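Glycerol trinitrate reductase (Agrobacterium tumefaciens, PDB 5EPD) is an Old Yellow Enzyme family reductase, deposited here without its FMN cofactor, that probably uses NADH or NADPH to reduce glycerol trinitrate. Local coordinates at residues E231-V236 / T245-S250. Residues are numbered along the deposited sequence; the frame is centred on the assembly and turned at random.
Sequences EVTAAV and TGIRIS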
loop_
_atom_site.group_PDB
_atom_site.type_symbol
_atom_site.label_atom_id
_atom_site.label_comp_id
_atom_site.label_asym_id
_atom_site.label_seq_id
_atom_site.Cartn_x
_atom_site.Cartn_y
_atom_site.Cartn_z
ATOM N N GLU A 231 16.561 -4.898 0.337
ATOM C CA GLU A 231 16.652 -6.232 0.931
ATOM C C GLU A 231 15.290 -6.842 1.098
ATOM O O GLU A 231 15.107 -8.038 0.855
ATOM C CB GLU A 231 17.364 -6.200 2.284
ATOM C CG GLU A 231 18.880 -6.184 2.118
ATOM C CD GLU A 231 19.623 -6.007 3.420
ATOM O OE1 GLU A 231 18.953 -5.935 4.470
ATOM O OE2 GLU A 231 20.871 -5.931 3.375
ATOM N N VAL A 232 14.326 -6.025 1.523
ATOM C CA VAL A 232 12.967 -6.523 1.752
ATOM C C VAL A 232 12.326 -6.945 0.410
ATOM O O VAL A 232 11.835 -8.059 0.277
ATOM C CB VAL A 232 12.097 -5.505 2.539
ATOM C CG1 VAL A 232 10.615 -5.851 2.430
ATOM C CG2 VAL A 232 12.505 -5.462 4.007
ATOM N N THR A 233 12.369 -6.077 -0.590
ATOM C CA THR A 233 11.838 -6.409 -1.913
ATOM C C THR A 233 12.553 -7.620 -2.575
ATOM O O THR A 233 11.930 -8.435 -3.255
ATOM C CB THR A 233 11.906 -5.170 -2.847
ATOM O OG1 THR A 233 11.418 -4.013 -2.157
ATOM C CG2 THR A 233 11.092 -5.376 -4.120
ATOM N N ALA A 234 13.860 -7.733 -2.384
ATOM C CA ALA A 234 14.628 -8.859 -2.937
ATOM C C ALA A 234 14.200 -10.212 -2.330
ATOM O O ALA A 234 14.075 -11.223 -3.049
ATOM C CB ALA A 234 16.131 -8.620 -2.727
ATOM N N ALA A 235 13.982 -10.215 -1.006
ATOM C CA ALA A 235 13.546 -11.407 -0.283
ATOM C C ALA A 235 12.120 -11.802 -0.642
ATOM O O ALA A 235 11.824 -12.984 -0.769
ATOM C CB ALA A 235 13.669 -11.188 1.208
ATOM N N VAL A 236 11.238 -10.817 -0.785
ATOM C CA VAL A 236 9.864 -11.067 -1.187
ATOM C C VAL A 236 9.840 -11.596 -2.619
ATOM O O VAL A 236 9.154 -12.563 -2.909
ATOM C CB VAL A 236 8.995 -9.788 -1.073
ATOM C CG1 VAL A 236 7.644 -9.973 -1.763
ATOM C CG2 VAL A 236 8.787 -9.408 0.384
ATOM N N THR A 245 5.604 -9.561 -7.402
ATOM C CA THR A 245 6.081 -8.519 -6.489
ATOM C C THR A 245 5.952 -7.113 -7.098
ATOM O O THR A 245 6.337 -6.879 -8.246
ATOM C CB THR A 245 7.545 -8.757 -6.077
ATOM O OG1 THR A 245 7.673 -10.082 -5.550
ATOM C CG2 THR A 245 7.998 -7.744 -5.007
ATOM N N GLY A 246 5.374 -6.200 -6.314
ATOM C CA GLY A 246 5.369 -4.781 -6.631
ATOM C C GLY A 246 5.855 -4.046 -5.397
ATOM O O GLY A 246 5.961 -4.635 -4.318
ATOM N N ILE A 247 6.162 -2.766 -5.562
ATOM C CA ILE A 247 6.474 -1.915 -4.440
ATOM C C ILE A 247 5.788 -0.577 -4.702
ATOM O O ILE A 247 5.628 -0.175 -5.875
ATOM C CB ILE A 247 8.008 -1.754 -4.284
ATOM C CG1 ILE A 247 8.357 -0.978 -3.028
ATOM C CG2 ILE A 247 8.615 -1.063 -5.501
ATOM C CD1 ILE A 247 9.841 -0.920 -2.781
ATOM N N ARG A 248 5.358 0.084 -3.619
ATOM C CA ARG A 248 4.907 1.490 -3.666
ATOM C C ARG A 248 5.971 2.412 -3.063
ATOM O O ARG A 248 6.500 2.086 -2.015
ATOM C CB ARG A 248 3.609 1.652 -2.868
ATOM C CG ARG A 248 2.898 2.987 -3.050
ATOM C CD ARG A 248 1.544 3.033 -2.320
ATOM N NE ARG A 248 0.492 3.666 -3.135
ATOM C CZ ARG A 248 -0.555 4.349 -2.658
ATOM N NH1 ARG A 248 -0.707 4.524 -1.355
ATOM N NH2 ARG A 248 -1.459 4.879 -3.497
ATOM N N ILE A 249 6.248 3.557 -3.710
ATOM C CA ILE A 249 7.123 4.608 -3.177
ATOM C C ILE A 249 6.507 5.994 -3.347
ATOM O O ILE A 249 5.655 6.218 -4.201
ATOM C CB ILE A 249 8.506 4.647 -3.878
ATOM C CG1 ILE A 249 8.337 4.977 -5.366
ATOM C CG2 ILE A 249 9.217 3.313 -3.685
ATOM C CD1 ILE A 249 9.603 5.028 -6.195
ATOM N N SER A 250 6.987 6.923 -2.546
ATOM C CA SER A 250 6.506 8.294 -2.540
ATOM C C SER A 250 7.720 9.224 -2.378
ATOM O O SER A 250 8.017 9.663 -1.247
ATOM C CB SER A 250 5.545 8.482 -1.353
ATOM O OG SER A 250 6.188 8.221 -0.096
#
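T233 and T245 meet methyl to methyl, CG2 of T233 lying 4.0 Å from CG2 of T245, with the two side chains set obliquely to each other. The T245 methyl rests against both T233 and V236, about one turn apart on the helix: CG1 of V236 also sits 4.0 Å from T245 CG2, and the same V236 methyl lies 3.8 Å from T245 OG1. In T245 the methyl stands opposite the backbone N across the CA–CB bond (chi1 -54° for OG1), and both branches face the helix, the hydroxyl passing V236 CG1 while hydrogen-bonded to the carbonyl of G241, in the turn joining helix to strand.

The hydroxyl of T233 is hydrogen-bonded to the carbonyl of M229 one turn back. That oxygen is still part of the packing: CD1 of I247 ends 3.5 Å from T233 OG1, a van der Waals contact, the two side chains crossing at about a right angle. I247 gets there because its chain is fully extended. Both buried hydroxyls thus have backbone carbonyl partners, and the surface between the segments is held by packing alone.

V236 touches V193 and I247 touches V195 of strand 193-196, while T233 and I247 also touch L274 of helix 263-276. The axes of segment 231-236 and strand 245-249 come within 9.0 Å, at 159°, nearly antiparallel: this is the second half of a beta-alpha-beta crossover, in which helix 227-240 packs on the outside of the eight-stranded TIM barrel against strand 245-249.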